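Local structure of superoxide dismutase (Candida albicans, 4GUN) at residues E52-K57 / K61-I66; N123-G128 / L147-T152. The protein probably disposes of superoxide radicals in the cell, converting them to hydrogen peroxide and oxygen with a bound manganese ion. The protein carries 2 engineered substitutions. All blocks are in the same frame, centred on the assembly; numbering follows the deposited sequence.

Contact 1 of 2, residues E52-K57 / K61-I66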
loop_
_atom_site.group_PDB
_atom_site.type_symbol
_atom_site.label_atom_id
_atom_site.label_comp_id
_atom_site.label_asym_id
_atom_site.label_seq_id
_atom_site.Cartn_x
_atom_site.Cartn_y
_atom_site.Cartn_z
ATOM N N GLU A 52 20.161 11.483 10.219
ATOM C CA GLU A 52 20.799 12.747 10.636
ATOM C C GLU A 52 21.883 13.198 9.661
ATOM O O GLU A 52 21.969 14.388 9.335
ATOM C CB GLU A 52 21.319 12.659 12.076
ATOM C CG GLU A 52 20.185 12.424 13.060
ATOM C CD GLU A 52 20.563 12.026 14.471
ATOM O OE1 GLU A 52 21.659 11.456 14.671
ATOM O OE2 GLU A 52 19.723 12.230 15.374
ATOM N N LYS A 53 22.661 12.234 9.149
ATOM C CA LYS A 53 23.694 12.441 8.134
ATOM C C LYS A 53 23.055 13.012 6.845
ATOM O O LYS A 53 23.469 14.073 6.379
ATOM C CB LYS A 53 24.385 11.105 7.826
ATOM C CG LYS A 53 25.829 10.998 8.295
ATOM C CD LYS A 53 26.491 9.701 7.792
ATOM C CE LYS A 53 26.912 9.764 6.332
ATOM N NZ LYS A 53 27.335 8.438 5.811
ATOM N N ALA A 54 22.026 12.329 6.301
ATOM C CA ALA A 54 21.333 12.734 5.077
ATOM C C ALA A 54 20.520 14.043 5.183
ATOM O O ALA A 54 20.538 14.829 4.228
ATOM C CB ALA A 54 20.457 11.598 4.567
ATOM N N VAL A 55 19.812 14.270 6.320
ATOM C CA VAL A 55 19.008 15.472 6.607
ATOM C C VAL A 55 19.941 16.683 6.656
ATOM O O VAL A 55 19.620 17.732 6.085
ATOM C CB VAL A 55 18.144 15.322 7.912
ATOM C CG1 VAL A 55 17.816 16.673 8.570
ATOM C CG2 VAL A 55 16.861 14.538 7.638
ATOM N N GLY A 56 21.098 16.494 7.293
ATOM C CA GLY A 56 22.133 17.515 7.431
ATOM C C GLY A 56 22.706 17.974 6.103
ATOM O O GLY A 56 22.994 19.163 5.930
ATOM N N LYS A 57 22.863 17.021 5.148
ATOM C CA LYS A 57 23.383 17.250 3.794
ATOM C C LYS A 57 22.261 17.702 2.873
ATOM O O LYS A 57 22.516 18.043 1.711
ATOM C CB LYS A 57 23.994 15.958 3.230
ATOM C CG LYS A 57 25.334 15.567 3.827
ATOM C CD LYS A 57 25.722 14.170 3.374
ATOM C CE LYS A 57 27.158 13.815 3.683
ATOM N NZ LYS A 57 28.076 14.261 2.605
ATOM N N LYS A 61 16.705 12.600 -1.511
ATOM C CA LYS A 61 16.657 11.240 -2.055
ATOM C C LYS A 61 16.978 10.191 -0.963
ATOM O O LYS A 61 16.223 9.222 -0.829
ATOM C CB LYS A 61 17.602 11.078 -3.268
ATOM C CG LYS A 61 17.154 9.938 -4.190
ATOM C CD LYS A 61 18.108 9.690 -5.371
ATOM C CE LYS A 61 17.825 8.354 -6.034
ATOM N NZ LYS A 61 18.941 7.902 -6.914
ATOM N N SER A 62 18.073 10.392 -0.176
ATOM C CA SER A 62 18.423 9.450 0.917
ATOM C C SER A 62 17.407 9.542 2.071
ATOM O O SER A 62 17.007 8.513 2.614
ATOM C CB SER A 62 19.817 9.735 1.471
ATOM O OG SER A 62 20.847 9.334 0.587
ATOM N N VAL A 63 17.026 10.782 2.457
ATOM C CA VAL A 63 16.045 11.057 3.517
ATOM C C VAL A 63 14.743 10.252 3.213
ATOM O O VAL A 63 14.251 9.506 4.075
ATOM C CB VAL A 63 15.791 12.579 3.668
ATOM C CG1 VAL A 63 14.615 12.865 4.591
ATOM C CG2 VAL A 63 17.035 13.296 4.165
ATOM N N VAL A 64 14.244 10.368 1.971
ATOM C CA VAL A 64 13.041 9.650 1.522
ATOM C C VAL A 64 13.194 8.137 1.615
ATOM O O VAL A 64 12.308 7.480 2.148
ATOM C CB VAL A 64 12.508 10.168 0.154
ATOM C CG1 VAL A 64 11.519 9.188 -0.472
ATOM C CG2 VAL A 64 11.852 11.540 0.322
ATOM N N GLU A 65 14.349 7.602 1.187
ATOM C CA GLU A 65 14.659 6.169 1.234
ATOM C C GLU A 65 14.704 5.609 2.670
ATOM O O GLU A 65 14.126 4.546 2.914
ATOM C CB GLU A 65 15.969 5.878 0.457
ATOM C CG GLU A 65 16.320 4.403 0.302
ATOM C CD GLU A 65 15.550 3.575 -0.718
ATOM O OE1 GLU A 65 14.472 4.018 -1.177
ATOM O OE2 GLU A 65 16.020 2.459 -1.042
ATOM N N ILE A 66 15.369 6.342 3.612
ATOM C CA ILE A 66 15.589 5.986 5.026
ATOM C C ILE A 66 14.282 5.955 5.840
ATOM O O ILE A 66 14.171 5.155 6.773
ATOM C CB ILE A 66 16.697 6.890 5.694
ATOM C CG1 ILE A 66 18.081 6.698 5.010
ATOM C CG2 ILE A 66 16.843 6.606 7.198
ATOM C CD1 ILE A 66 19.067 7.904 5.202
#
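Ala54 and Val55 pack against Ser62, Val63 and Ile66 in an apolar contact at the tip of a helical hairpin, where helix 26-56 gives way to helix 60-85 after a short turn. No hydrogen bond crosses between the segments. Ala54 sits at the centre, its CA atom 5.8 Å from that of Val63. Its methyl points at the facing helix and meets three residues there. CB lies 3.7 Å from Ser62 CB and almost as close to Val63 CG2. Ile66 adds CD1, the outer end of its chain, 4.0 Å from Ala54 CB. Val63 reaches across with one branch in particular. With chi1 at 170°, CG2 stands beside the backbone N and anti to the carbonyl carbon, which sets it 3.7 Å from Val55 CG2; CG1 comes next nearest. The segment axes approach to 8.6 Å. Ser62 contributes its CB to the packing, while its OG hydrogen-bonds to Asp59 OD1 in the turn. Val63 also packs on Ile70 of the second subunit. Glu65 OE1 hydrogen-bonds to Ser159 OG of that subunit, and Lys61 NZ to the backbone O atoms of Ala160 and Leu163 there, so the hairpin tip also belongs to a subunit interface. The segments run roughly antiparallel, their directions 147° apart, as expected of the N-terminal alpha-hairpin domain of iron/manganese superoxide dismutases.

Contact 2 of 2, residues N123-G128 / L147-T152; sequences NSKLAG and LDVVTT
Lys125 carries the whole contact from the helix side, laying its chain over Val149 and Thr151 of the strand. The apolar part is made by its methylenes. CG rests 3.9 Å from Val149 CG1, and CB lies 4.0 Å from Thr151 CG2, so the root of the lysine sits between two residues that both point toward the helix from the same side of the strand. Val149 CG1, anti to its backbone N, is the branch that does the touching. Thr151 offers its methyl, CG2, which also comes 3.8 Å from the backbone O of Lys125.

The helix and strand segments are nearly parallel, 16° apart with axes at 8.7 Å: helix 115-127 packs against the edge strand, within this chain, of the three-stranded antiparallel sheet in the C-terminal alpha/beta domain of iron/manganese superoxide dismutases. Val149 extends this packing to Leu118, Ile121 and Thr122 of the same helix, while on the sheet side Asp148, Val150 and Thr152 form backbone hydrogen bonds with strand 133-140.

Polar contact is limited to one bond. Bends at chi2, chi3 and chi4 bring the ammonium round to the strand, where Lys125 NZ donates to Val149 O at 3.1 Å. The nitrogen stands above the carbonyl plane, 41° out of it, with a C=O...N angle of 138°, so it does not approach along a lone pair. Asp148 OD1 is 5.2 Å from Lys125 NZ, too far for a salt bridge, though its charge would probably still favour the ammonium there. The lysine also packs on His162 of the third subunit, and Leu147 O accepts a hydrogen bond from Asn143 ND2 of that same subunit.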
loop_
_atom_site.group_PDB
_atom_site.type_symbol
_atom_site.label_atom_id
_atom_site.label_comp_id
_atom_site.label_asym_id
_atom_site.label_seq_id
_atom_site.Cartn_x
_atom_site.Cartn_y
_atom_site.Cartn_z
ATOM N N ASN A 123 -9.857 -13.009 16.946
ATOM C CA ASN A 123 -9.381 -14.215 16.280
ATOM C C ASN A 123 -9.806 -14.228 14.814
ATOM O O ASN A 123 -9.033 -14.697 13.979
ATOM C CB ASN A 123 -9.805 -15.480 17.028
ATOM C CG ASN A 123 -9.026 -15.742 18.291
ATOM O OD1 ASN A 123 -7.896 -15.280 18.479
ATOM N ND2 ASN A 123 -9.633 -16.472 19.212
ATOM N N SER A 124 -11.005 -13.647 14.504
ATOM C CA SER A 124 -11.534 -13.504 13.141
ATOM C C SER A 124 -10.678 -12.506 12.343
ATOM O O SER A 124 -10.377 -12.761 11.182
ATOM C CB SER A 124 -13.005 -13.089 13.151
ATOM O OG SER A 124 -13.844 -14.232 13.175
ATOM N N LYS A 125 -10.271 -11.387 12.975
ATOM C CA LYS A 125 -9.379 -10.397 12.363
ATOM C C LYS A 125 -8.000 -10.996 12.106
ATOM O O LYS A 125 -7.442 -10.795 11.028
ATOM C CB LYS A 125 -9.248 -9.134 13.228
ATOM C CG LYS A 125 -10.374 -8.113 13.046
ATOM C CD LYS A 125 -10.263 -7.306 11.745
ATOM C CE LYS A 125 -10.674 -5.857 11.875
ATOM N NZ LYS A 125 -12.038 -5.678 12.458
ATOM N N LEU A 126 -7.454 -11.741 13.090
ATOM C CA LEU A 126 -6.140 -12.397 12.972
ATOM C C LEU A 126 -6.141 -13.398 11.814
ATOM O O LEU A 126 -5.200 -13.395 11.032
ATOM C CB LEU A 126 -5.729 -13.079 14.310
ATOM C CG LEU A 126 -5.250 -12.166 15.402
ATOM C CD1 LEU A 126 -5.489 -12.777 16.783
ATOM C CD2 LEU A 126 -3.784 -11.732 15.156
ATOM N N ALA A 127 -7.232 -14.191 11.664
ATOM C CA ALA A 127 -7.407 -15.184 10.588
ATOM C C ALA A 127 -7.324 -14.547 9.172
ATOM O O ALA A 127 -6.761 -15.144 8.256
ATOM C CB ALA A 127 -8.742 -15.885 10.753
ATOM N N GLY A 128 -7.874 -13.340 9.027
ATOM C CA GLY A 128 -7.903 -12.604 7.769
ATOM C C GLY A 128 -6.644 -11.843 7.401
ATOM O O GLY A 128 -6.599 -11.261 6.322
ATOM N N LEU A 147 -13.726 1.020 22.011
ATOM C CA LEU A 147 -12.813 -0.032 21.640
ATOM C C LEU A 147 -13.115 -0.467 20.213
ATOM O O LEU A 147 -14.250 -0.345 19.739
ATOM C CB LEU A 147 -13.002 -1.236 22.580
ATOM C CG LEU A 147 -12.627 -1.045 24.056
ATOM C CD1 LEU A 147 -13.144 -2.203 24.877
ATOM C CD2 LEU A 147 -11.094 -0.856 24.241
ATOM N N ASP A 148 -12.085 -0.986 19.531
ATOM C CA ASP A 148 -12.209 -1.536 18.190
ATOM C C ASP A 148 -11.073 -2.520 17.999
ATOM O O ASP A 148 -10.094 -2.467 18.742
ATOM C CB ASP A 148 -12.178 -0.438 17.115
ATOM C CG ASP A 148 -12.646 -0.843 15.709
ATOM O OD1 ASP A 148 -13.480 -1.800 15.593
ATOM O OD2 ASP A 148 -12.216 -0.190 14.736
ATOM N N VAL A 149 -11.226 -3.452 17.059
ATOM C CA VAL A 149 -10.166 -4.411 16.735
ATOM C C VAL A 149 -9.679 -4.003 15.341
ATOM O O VAL A 149 -10.504 -3.877 14.429
ATOM C CB VAL A 149 -10.593 -5.916 16.796
ATOM C CG1 VAL A 149 -9.372 -6.830 16.633
ATOM C CG2 VAL A 149 -11.320 -6.242 18.106
ATOM N N VAL A 150 -8.362 -3.748 15.198
ATOM C CA VAL A 150 -7.724 -3.323 13.933
ATOM C C VAL A 150 -6.519 -4.237 13.597
ATOM O O VAL A 150 -5.975 -4.886 14.480
ATOM C CB VAL A 150 -7.327 -1.805 13.978
ATOM C CG1 VAL A 150 -6.253 -1.538 15.010
ATOM C CG2 VAL A 150 -6.876 -1.273 12.618
ATOM N N THR A 151 -6.133 -4.297 12.326
ATOM C CA THR A 151 -4.939 -5.044 11.922
ATOM C C THR A 151 -3.964 -4.098 11.237
ATOM O O THR A 151 -4.380 -3.106 10.640
ATOM C CB THR A 151 -5.251 -6.231 10.996
ATOM O OG1 THR A 151 -5.822 -5.730 9.793
ATOM C CG2 THR A 151 -6.113 -7.296 11.655
ATOM N N THR A 152 -2.670 -4.417 11.310
ATOM C CA THR A 152 -1.645 -3.653 10.617
ATOM C C THR A 152 -0.813 -4.657 9.841
ATOM O O THR A 152 -0.772 -5.832 10.222
ATOM C CB THR A 152 -0.808 -2.780 11.567
ATOM O OG1 THR A 152 0.139 -3.580 12.274
ATOM C CG2 THR A 152 -1.657 -1.905 12.515
#

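In the fold
Contact 1 and contact 2 follow one another along the chain, the first closing before the second opens, and they share no helix or strand. Their centres are 35 Å apart and their nearest atoms about 17 Å. Contact 1 closes the far end of the alpha-hairpin domain, its centre 29 Å from the centre of the chain; contact 2 lies nearer the metal in the C-terminal domain, where the side chain of Thr151 is about 11 Å from that of Asp170. The two domains together supply the manganese ligands, His32 and His80 from the hairpin helices and Asp170 and His174 farther on. Each contact also borders a different neighbouring subunit of the four-chain assembly.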